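Local coordinates for protein LAIR1 ecotodomain from MGD21 antibody (Homo sapiens, PDB 7JZK) that binds the V2 domain of a Plasmodium RIFIN as an immunoglobulin-fold LAIR1 ectodomain, taken from the insert of the antibody MGD21, at residues C26-E40 against N72-W86. Sequence-based numbering, arbitrary orientation.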
ATOM      1  N   CYS A  26      -1.967  19.337  -0.586  1.00 47.17           N
ATOM      2  CA  CYS A  26      -0.865  19.161  -1.512  1.00 50.84           C
ATOM      3  C   CYS A  26      -1.131  19.996  -2.754  1.00 53.63           C
ATOM      4  O   CYS A  26      -2.204  19.887  -3.359  1.00 51.36           O
ATOM      5  CB  CYS A  26      -0.722  17.689  -1.887  1.00 49.11           C
ATOM      6  SG  CYS A  26      -0.222  16.648  -0.540  1.00 57.29           S
ATOM      7  N   ARG A  27      -0.176  20.842  -3.118  1.00 54.51           N
ATOM      8  CA  ARG A  27      -0.333  21.726  -4.265  1.00 54.47           C
ATOM      9  C   ARG A  27       0.767  21.491  -5.277  1.00 49.29           C
ATOM     10  O   ARG A  27       1.942  21.355  -4.915  1.00 45.31           O
ATOM     11  CB  ARG A  27      -0.374  23.185  -3.849  1.00 52.42           C
ATOM     12  CG  ARG A  27      -1.737  23.569  -3.314  1.00 59.51           C
ATOM     13  CD  ARG A  27      -1.855  25.054  -3.118  1.00 65.07           C
ATOM     14  NE  ARG A  27      -2.515  25.410  -1.860  1.00 70.24           N
ATOM     15  CZ  ARG A  27      -1.994  25.267  -0.644  1.00 79.28           C
ATOM     16  NH1 ARG A  27      -2.699  25.638   0.420  1.00 80.40           N
ATOM     17  NH2 ARG A  27      -0.783  24.741  -0.475  1.00 84.78           N
ATOM     18  N   GLY A  28       0.349  21.427  -6.539  1.00 48.75           N
ATOM     19  CA  GLY A  28       1.239  21.302  -7.664  1.00 54.37           C
ATOM     20  C   GLY A  28       0.733  22.076  -8.877  1.00 58.93           C
ATOM     21  O   GLY A  28      -0.097  23.000  -8.776  1.00 56.42           O
ATOM     22  N   PRO A  29       1.267  21.731 -10.046  1.00 50.75           N
ATOM     23  CA  PRO A  29       0.874  22.402 -11.288  1.00 62.70           C
ATOM     24  C   PRO A  29      -0.471  21.872 -11.774  1.00 64.67           C
ATOM     25  O   PRO A  29      -1.052  20.960 -11.185  1.00 66.05           O
ATOM     26  CB  PRO A  29       2.005  22.026 -12.252  1.00 58.79           C
ATOM     27  CG  PRO A  29       2.417  20.640 -11.776  1.00 51.60           C
ATOM     28  CD  PRO A  29       2.277  20.686 -10.273  1.00 45.66           C
ATOM     29  N   VAL A  30      -0.989  22.492 -12.843  1.00 57.21           N
ATOM     30  CA  VAL A  30      -2.241  22.047 -13.449  1.00 53.72           C
ATOM     31  C   VAL A  30      -2.021  20.728 -14.156  1.00 55.70           C
ATOM     32  O   VAL A  30      -0.960  20.490 -14.745  1.00 56.46           O
ATOM     33  CB  VAL A  30      -2.796  23.122 -14.403  1.00 66.98           C
ATOM     34  CG1 VAL A  30      -3.732  22.509 -15.461  1.00 65.62           C
ATOM     35  CG2 VAL A  30      -3.531  24.203 -13.616  1.00 62.88           C
ATOM     36  N   GLY A  31      -3.020  19.855 -14.091  1.00 52.32           N
ATOM     37  CA  GLY A  31      -2.931  18.590 -14.773  1.00 54.65           C
ATOM     38  C   GLY A  31      -2.351  17.461 -13.961  1.00 53.97           C
ATOM     39  O   GLY A  31      -1.964  16.440 -14.544  1.00 52.47           O
ATOM     40  N   VAL A  32      -2.265  17.604 -12.635  1.00 54.57           N
ATOM     41  CA  VAL A  32      -1.797  16.489 -11.826  1.00 53.99           C
ATOM     42  C   VAL A  32      -2.758  15.327 -12.015  1.00 50.20           C
ATOM     43  O   VAL A  32      -3.975  15.477 -11.863  1.00 49.48           O
ATOM     44  CB  VAL A  32      -1.710  16.882 -10.343  1.00 53.72           C
ATOM     45  CG1 VAL A  32      -1.436  15.646  -9.500  1.00 47.29           C
ATOM     46  CG2 VAL A  32      -0.644  17.928 -10.113  1.00 50.65           C
ATOM     47  N   GLN A  33      -2.217  14.162 -12.364  1.00 50.10           N
ATOM     48  CA  GLN A  33      -3.055  12.971 -12.420  1.00 52.30           C
ATOM     49  C   GLN A  33      -3.291  12.415 -11.029  1.00 49.73           C
ATOM     50  O   GLN A  33      -4.439  12.209 -10.624  1.00 52.66           O
ATOM     51  CB  GLN A  33      -2.404  11.915 -13.292  1.00 50.25           C
ATOM     52  CG  GLN A  33      -1.969  12.446 -14.618  1.00 45.73           C
ATOM     53  CD  GLN A  33      -1.501  11.341 -15.506  1.00 54.32           C
ATOM     54  OE1 GLN A  33      -1.828  10.165 -15.283  1.00 60.41           O
ATOM     55  NE2 GLN A  33      -0.713  11.692 -16.510  1.00 53.98           N
ATOM     56  N   THR A  34      -2.219  12.227 -10.263  1.00 47.21           N
ATOM     57  CA  THR A  34      -2.349  11.651  -8.939  1.00 51.41           C
ATOM     58  C   THR A  34      -1.476  12.417  -7.955  1.00 47.65           C
ATOM     59  O   THR A  34      -0.318  12.730  -8.249  1.00 48.43           O
ATOM     60  CB  THR A  34      -1.927  10.175  -8.928  1.00 46.24           C
ATOM     61  OG1 THR A  34      -2.485   9.497 -10.056  1.00 53.07           O
ATOM     62  CG2 THR A  34      -2.486   9.524  -7.727  1.00 55.39           C
ATOM     63  N   PHE A  35      -2.032  12.687  -6.782  1.00 42.80           N
ATOM     64  CA  PHE A  35      -1.271  13.149  -5.633  1.00 46.70           C
ATOM     65  C   PHE A  35      -1.077  11.979  -4.677  1.00 45.96           C
ATOM     66  O   PHE A  35      -2.036  11.258  -4.385  1.00 43.27           O
ATOM     67  CB  PHE A  35      -2.014  14.260  -4.905  1.00 47.71           C
ATOM     68  CG  PHE A  35      -1.448  15.599  -5.141  1.00 50.34           C
ATOM     69  CD1 PHE A  35      -2.157  16.541  -5.863  1.00 56.45           C
ATOM     70  CD2 PHE A  35      -0.185  15.906  -4.692  1.00 56.45           C
ATOM     71  CE1 PHE A  35      -1.618  17.795  -6.101  1.00 57.81           C
ATOM     72  CE2 PHE A  35       0.358  17.135  -4.920  1.00 54.67           C
ATOM     73  CZ  PHE A  35      -0.358  18.091  -5.624  1.00 55.64           C
ATOM     74  N   ARG A  36       0.142  11.809  -4.161  1.00 42.85           N
ATOM     75  CA  ARG A  36       0.448  10.793  -3.160  1.00 42.15           C
ATOM     76  C   ARG A  36       1.005  11.475  -1.919  1.00 41.70           C
ATOM     77  O   ARG A  36       2.010  12.203  -1.999  1.00 42.68           O
ATOM     78  CB  ARG A  36       1.460   9.780  -3.695  1.00 41.79           C
ATOM     79  CG  ARG A  36       2.189   8.944  -2.661  1.00 40.48           C
ATOM     80  CD  ARG A  36       2.960   7.810  -3.345  1.00 37.79           C
ATOM     81  NE  ARG A  36       2.103   6.983  -4.194  1.00 36.57           N
ATOM     82  CZ  ARG A  36       2.536   5.943  -4.910  1.00 36.84           C
ATOM     83  NH1 ARG A  36       3.823   5.597  -4.886  1.00 32.95           N
ATOM     84  NH2 ARG A  36       1.685   5.241  -5.651  1.00 37.27           N
ATOM     85  N   LEU A  37       0.375  11.200  -0.777  1.00 39.30           N
ATOM     86  CA  LEU A  37       0.776  11.722   0.520  1.00 40.42           C
ATOM     87  C   LEU A  37       1.556  10.640   1.241  1.00 41.59           C
ATOM     88  O   LEU A  37       1.024   9.546   1.468  1.00 43.95           O
ATOM     89  CB  LEU A  37      -0.435  12.152   1.332  1.00 35.56           C
ATOM     90  CG  LEU A  37      -0.162  12.513   2.781  1.00 38.13           C
ATOM     91  CD1 LEU A  37       0.487  13.897   2.867  1.00 38.55           C
ATOM     92  CD2 LEU A  37      -1.510  12.521   3.478  1.00 34.22           C
ATOM     93  N   GLU A  38       2.820  10.934   1.484  1.00 38.28           N
ATOM     94  CA  GLU A  38       3.724   9.936   2.067  1.00 39.26           C
ATOM     95  C   GLU A  38       4.006  10.258   3.520  1.00 42.35           C
ATOM     96  O   GLU A  38       3.940  11.416   3.893  1.00 44.45           O
ATOM     97  CB  GLU A  38       5.037   9.922   1.297  1.00 33.99           C
ATOM     98  CG  GLU A  38       5.018   9.223  -0.039  1.00 33.70           C
ATOM     99  CD  GLU A  38       6.404   9.212  -0.654  1.00 34.82           C
ATOM    100  OE1 GLU A  38       6.541   8.800  -1.805  1.00 31.49           O
ATOM    101  OE2 GLU A  38       7.340   9.616   0.032  1.00 33.63           O
ATOM    102  N   ARG A  39       4.289   9.231   4.299  1.00 43.10           N
ATOM    103  CA  ARG A  39       4.702   9.430   5.697  1.00 43.18           C
ATOM    104  C   ARG A  39       6.223   9.507   5.735  1.00 43.08           C
ATOM    105  O   ARG A  39       6.829   9.695   4.698  1.00 40.33           O
ATOM    106  CB  ARG A  39       4.159   8.300   6.565  1.00 50.37           C
ATOM    107  CG  ARG A  39       2.644   8.234   6.638  1.00 48.28           C
ATOM    108  CD  ARG A  39       2.204   8.177   8.083  1.00 57.25           C
ATOM    109  NE  ARG A  39       2.733   9.308   8.829  1.00 67.07           N
ATOM    110  CZ  ARG A  39       2.509   9.536  10.113  1.00 60.42           C
ATOM    111  NH1 ARG A  39       1.754   8.713  10.817  1.00 55.24           N
ATOM    112  NH2 ARG A  39       3.045  10.590  10.691  1.00 58.72           N
ATOM    113  N   GLU A  40       6.804   9.313   6.899  1.00 44.77           N
ATOM    114  CA  GLU A  40       8.276   9.345   7.053  1.00 46.24           C
ATOM    115  C   GLU A  40       8.890   8.264   6.164  1.00 45.28           C
ATOM    116  O   GLU A  40      10.046   8.400   5.793  1.00 40.80           O
ATOM    117  CB  GLU A  40       8.626   9.149   8.522  1.00 48.28           C
ATOM    118  CG  GLU A  40       7.438   9.289   9.452  1.00 55.90           C
ATOM    119  CD  GLU A  40       6.599   8.032   9.587  1.00 72.54           C
ATOM    120  OE1 GLU A  40       7.102   6.953   9.248  1.00 67.88           O
ATOM    121  OE2 GLU A  40       5.441   8.143  10.006  1.00 69.41           O
ATOM    122  N   ASN A  72      -0.829   9.337  14.484  1.00 48.12           N
ATOM    123  CA  ASN A  72      -0.806  10.193  13.308  1.00 44.26           C
ATOM    124  C   ASN A  72       0.340  11.193  13.341  1.00 49.15           C
ATOM    125  O   ASN A  72       0.697  11.729  12.286  1.00 49.92           O
ATOM    126  CB  ASN A  72      -2.117  10.960  13.181  1.00 45.77           C
ATOM    127  CG  ASN A  72      -3.287  10.071  12.884  1.00 47.50           C
ATOM    128  OD1 ASN A  72      -4.276  10.072  13.613  1.00 51.19           O
ATOM    129  ND2 ASN A  72      -3.193   9.306  11.805  1.00 43.60           N
ATOM    130  N   ALA A  73       0.911  11.453  14.523  1.00 43.87           N
ATOM    131  CA  ALA A  73       1.991  12.425  14.671  1.00 45.82           C
ATOM    132  C   ALA A  73       3.208  12.024  13.835  1.00 49.59           C
ATOM    133  O   ALA A  73       3.507  10.835  13.663  1.00 48.52           O
ATOM    134  CB  ALA A  73       2.386  12.558  16.143  1.00 35.19           C
ATOM    135  N   GLY A  74       3.921  13.029  13.294  1.00 44.32           N
ATOM    136  CA  GLY A  74       5.118  12.676  12.563  1.00 41.53           C
ATOM    137  C   GLY A  74       5.204  13.420  11.245  1.00 44.47           C
ATOM    138  O   GLY A  74       4.551  14.440  11.038  1.00 46.84           O
ATOM    139  N   LEU A  75       5.993  12.896  10.319  1.00 47.69           N
ATOM    140  CA  LEU A  75       6.254  13.547   9.045  1.00 36.67           C
ATOM    141  C   LEU A  75       5.332  13.107   7.902  1.00 40.62           C
ATOM    142  O   LEU A  75       4.960  11.941   7.806  1.00 45.68           O
ATOM    143  CB  LEU A  75       7.717  13.309   8.670  1.00 37.80           C
ATOM    144  CG  LEU A  75       8.815  14.178   9.319  1.00 41.07           C
ATOM    145  CD1 LEU A  75       8.668  14.407  10.797  1.00 36.77           C
ATOM    146  CD2 LEU A  75      10.179  13.646   8.993  1.00 37.76           C
ATOM    147  N   PHE A  76       4.975  14.072   7.040  1.00 38.68           N
ATOM    148  CA  PHE A  76       4.148  13.904   5.846  1.00 37.89           C
ATOM    149  C   PHE A  76       4.753  14.730   4.715  1.00 39.56           C
ATOM    150  O   PHE A  76       5.355  15.774   4.958  1.00 42.31           O
ATOM    151  CB  PHE A  76       2.681  14.363   6.047  1.00 37.39           C
ATOM    152  CG  PHE A  76       1.925  13.590   7.106  1.00 46.77           C
ATOM    153  CD1 PHE A  76       2.038  13.936   8.453  1.00 43.86           C
ATOM    154  CD2 PHE A  76       1.086  12.525   6.758  1.00 45.20           C
ATOM    155  CE1 PHE A  76       1.339  13.236   9.426  1.00 44.89           C
ATOM    156  CE2 PHE A  76       0.379  11.826   7.730  1.00 42.84           C
ATOM    157  CZ  PHE A  76       0.510  12.177   9.065  1.00 44.37           C
ATOM    158  N   ARG A  77       4.587  14.277   3.469  1.00 42.21           N
ATOM    159  CA  ARG A  77       5.071  15.066   2.334  1.00 41.94           C
ATOM    160  C   ARG A  77       4.293  14.675   1.084  1.00 39.16           C
ATOM    161  O   ARG A  77       3.644  13.632   1.041  1.00 40.05           O
ATOM    162  CB  ARG A  77       6.575  14.889   2.116  1.00 34.96           C
ATOM    163  CG  ARG A  77       6.949  13.648   1.342  1.00 34.60           C
ATOM    164  CD  ARG A  77       8.439  13.533   1.272  1.00 32.02           C
ATOM    165  NE  ARG A  77       8.871  12.265   0.692  1.00 30.92           N
ATOM    166  CZ  ARG A  77      10.150  11.970   0.443  1.00 33.42           C
ATOM    167  NH1 ARG A  77      11.106  12.854   0.725  1.00 35.26           N
ATOM    168  NH2 ARG A  77      10.478  10.807  -0.101  1.00 33.66           N
ATOM    169  N   CYS A  78       4.357  15.520   0.065  1.00 35.86           N
ATOM    170  CA  CYS A  78       3.576  15.290  -1.141  1.00 37.03           C
ATOM    171  C   CYS A  78       4.474  14.934  -2.310  1.00 37.60           C
ATOM    172  O   CYS A  78       5.654  15.299  -2.369  1.00 36.72           O
ATOM    173  CB  CYS A  78       2.718  16.504  -1.529  1.00 40.34           C
ATOM    174  SG  CYS A  78       1.708  17.205  -0.192  1.00 64.78           S
ATOM    175  N   ILE A  79       3.896  14.183  -3.234  1.00 42.94           N
ATOM    176  CA  ILE A  79       4.540  13.935  -4.511  1.00 44.57           C
ATOM    177  C   ILE A  79       3.421  13.736  -5.516  1.00 44.51           C
ATOM    178  O   ILE A  79       2.349  13.239  -5.180  1.00 44.21           O
ATOM    179  CB  ILE A  79       5.502  12.727  -4.438  1.00 42.98           C
ATOM    180  CG1 ILE A  79       6.293  12.565  -5.735  1.00 38.65           C
ATOM    181  CG2 ILE A  79       4.750  11.470  -4.124  1.00 36.05           C
ATOM    182  CD1 ILE A  79       7.274  11.436  -5.671  1.00 35.22           C
ATOM    183  N   TYR A  80       3.633  14.175  -6.740  1.00 43.44           N
ATOM    184  CA  TYR A  80       2.557  14.047  -7.698  1.00 42.18           C
ATOM    185  C   TYR A  80       3.092  13.411  -8.960  1.00 39.74           C
ATOM    186  O   TYR A  80       4.302  13.381  -9.208  1.00 39.30           O
ATOM    187  CB  TYR A  80       1.884  15.386  -8.004  1.00 44.04           C
ATOM    188  CG  TYR A  80       2.759  16.391  -8.703  1.00 49.22           C
ATOM    189  CD1 TYR A  80       3.438  17.357  -7.980  1.00 48.78           C
ATOM    190  CD2 TYR A  80       2.885  16.397 -10.090  1.00 46.62           C
ATOM    191  CE1 TYR A  80       4.219  18.276  -8.598  1.00 47.42           C
ATOM    192  CE2 TYR A  80       3.674  17.308 -10.717  1.00 45.84           C
ATOM    193  CZ  TYR A  80       4.344  18.249  -9.972  1.00 51.48           C
ATOM    194  OH  TYR A  80       5.142  19.184 -10.605  1.00 48.21           O
ATOM    195  N   TYR A  81       2.166  12.860  -9.728  1.00 41.14           N
ATOM    196  CA  TYR A  81       2.478  12.175 -10.971  1.00 49.29           C
ATOM    197  C   TYR A  81       1.879  12.955 -12.125  1.00 46.84           C
ATOM    198  O   TYR A  81       0.685  13.235 -12.126  1.00 47.41           O
ATOM    199  CB  TYR A  81       1.942  10.732 -10.952  1.00 47.87           C
ATOM    200  CG  TYR A  81       2.459   9.857 -12.091  1.00 47.26           C
ATOM    201  CD1 TYR A  81       3.701   9.263 -12.030  1.00 45.46           C
ATOM    202  CD2 TYR A  81       1.702   9.630 -13.237  1.00 49.43           C
ATOM    203  CE1 TYR A  81       4.180   8.480 -13.087  1.00 47.60           C
ATOM    204  CE2 TYR A  81       2.185   8.842 -14.287  1.00 44.19           C
ATOM    205  CZ  TYR A  81       3.412   8.272 -14.201  1.00 47.49           C
ATOM    206  OH  TYR A  81       3.866   7.483 -15.225  1.00 46.03           O
ATOM    207  N   LYS A  82       2.708  13.323 -13.090  1.00 50.87           N
ATOM    208  CA  LYS A  82       2.228  14.077 -14.241  1.00 52.61           C
ATOM    209  C   LYS A  82       3.150  13.857 -15.428  1.00 51.18           C
ATOM    210  O   LYS A  82       4.365  13.784 -15.265  1.00 53.79           O
ATOM    211  CB  LYS A  82       2.101  15.548 -13.811  1.00 50.14           C
ATOM    212  CG  LYS A  82       1.227  16.478 -14.613  1.00 52.80           C
ATOM    213  CD  LYS A  82       1.958  17.391 -15.575  1.00 56.94           C
ATOM    214  CE  LYS A  82       1.410  18.806 -15.337  1.00 56.01           C
ATOM    215  NZ  LYS A  82       2.208  19.955 -15.853  1.00 57.27           N
ATOM    216  N   SER A  83       2.552  13.713 -16.610  1.00 51.34           N
ATOM    217  CA  SER A  83       3.286  13.482 -17.852  1.00 54.42           C
ATOM    218  C   SER A  83       4.263  12.306 -17.728  1.00 54.85           C
ATOM    219  O   SER A  83       5.452  12.416 -18.021  1.00 55.33           O
ATOM    220  CB  SER A  83       3.991  14.765 -18.292  1.00 54.58           C
ATOM    221  OG  SER A  83       3.184  15.902 -18.019  1.00 49.99           O
ATOM    222  N   ARG A  84       3.762  11.167 -17.245  1.00 60.96           N
ATOM    223  CA  ARG A  84       4.535   9.914 -17.170  1.00 51.63           C
ATOM    224  C   ARG A  84       5.750   9.980 -16.262  1.00 46.92           C
ATOM    225  O   ARG A  84       6.732   9.289 -16.499  1.00 45.64           O
ATOM    226  CB  ARG A  84       4.989   9.429 -18.534  1.00 63.14           C
ATOM    227  CG  ARG A  84       3.916   9.317 -19.564  1.00 70.59           C
ATOM    228  CD  ARG A  84       4.534   9.661 -20.905  1.00 85.75           C
ATOM    229  NE  ARG A  84       3.692  10.584 -21.641  1.00 84.97           N
ATOM    230  CZ  ARG A  84       4.148  11.488 -22.494  1.00 85.48           C
ATOM    231  NH1 ARG A  84       3.299  12.288 -23.116  1.00 90.03           N
ATOM    232  NH2 ARG A  84       5.447  11.598 -22.713  1.00 94.85           N
ATOM    233  N   LYS A  85       5.745  10.850 -15.267  1.00 50.82           N
ATOM    234  CA  LYS A  85       6.859  10.849 -14.341  1.00 51.06           C
ATOM    235  C   LYS A  85       6.403  11.351 -12.998  1.00 49.25           C
ATOM    236  O   LYS A  85       5.547  12.221 -12.906  1.00 50.15           O
ATOM    237  CB  LYS A  85       8.068  11.662 -14.842  1.00 53.43           C
ATOM    238  CG  LYS A  85       7.791  13.005 -15.428  1.00 49.61           C
ATOM    239  CD  LYS A  85       8.992  13.401 -16.296  1.00 60.85           C
ATOM    240  CE  LYS A  85       9.368  12.280 -17.256  1.00 60.37           C
ATOM    241  NZ  LYS A  85      10.336  12.722 -18.298  1.00 68.68           N
ATOM    242  N   TRP A  86       6.965  10.761 -11.964  1.00 46.91           N
ATOM    243  CA  TRP A  86       6.772  11.290 -10.633  1.00 47.09           C
ATOM    244  C   TRP A  86       7.586  12.569 -10.532  1.00 41.02           C
ATOM    245  O   TRP A  86       8.701  12.645 -11.050  1.00 41.01           O
ATOM    246  CB  TRP A  86       7.254  10.286  -9.580  1.00 41.88           C
ATOM    247  CG  TRP A  86       6.313   9.180  -9.309  1.00 38.95           C
ATOM    248  CD1 TRP A  86       6.483   7.862  -9.633  1.00 38.02           C
ATOM    249  CD2 TRP A  86       5.074   9.267  -8.609  1.00 37.08           C
ATOM    250  NE1 TRP A  86       5.405   7.130  -9.203  1.00 39.80           N
ATOM    251  CE2 TRP A  86       4.527   7.969  -8.564  1.00 37.86           C
ATOM    252  CE3 TRP A  86       4.367  10.319  -8.024  1.00 37.47           C
ATOM    253  CZ2 TRP A  86       3.303   7.694  -7.960  1.00 35.22           C
ATOM    254  CZ3 TRP A  86       3.149  10.047  -7.426  1.00 39.40           C
ATOM    255  CH2 TRP A  86       2.632   8.746  -7.397  1.00 36.82           C
TER
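Phe35 is sandwiched in the core of the immunoglobulin domain: Cys26 CB covers one face of its ring and Tyr80 CB the other, 4.1 Å from the ring centroid. The Tyr80 ring turns its edge toward Phe35 in an offset edge-to-face pair, planes 63° apart, while Pro29 CD presses on the Tyr80 face, 3.2 Å from Tyr80 CZ. Beside them the Cys26 SG–Cys78 SG disulfide pins strand 22-28 to strand 74-82, the canonical bridge between the two sheets. Strands 34-38 and 74-82 run antiparallel, and a classic beta bulge sets Gln33 and Thr34 against Tyr81. At the far end the Arg39 guanidinium, brought round by bends at chi2 (-129°) and chi3 (56°), lies flat on Phe76; Arg39 NH2 donates to Ala73 O at 3.0 Å, from above the carbonyl plane.

The other face is more polar. Arg77 NE forms a salt bridge with Glu38 OE2 at 3.1 Å, arriving from above the carboxylate plane but with the oxygen in the guanidinium plane. Trp86 CZ2 sits over the Arg36 guanidinium, 3.6 Å from Arg36 CZ, too inclined for a flat stack; Asp47 is the salt-bridge partner of Arg36. The loose, solvent-facing part is the turn with Gly31, Gln33 and Ser83, where the Lys82 aliphatic chain lies along the carbonyls of Val30 and Gly31.

Tyr81 and Trp86 meet Phe105 of the Rifin chain. In this sheet, strand 74-82 lies between 34-38 and 85-97, and strand 58-65 of the opposing sheet packs against Phe35 and Leu37.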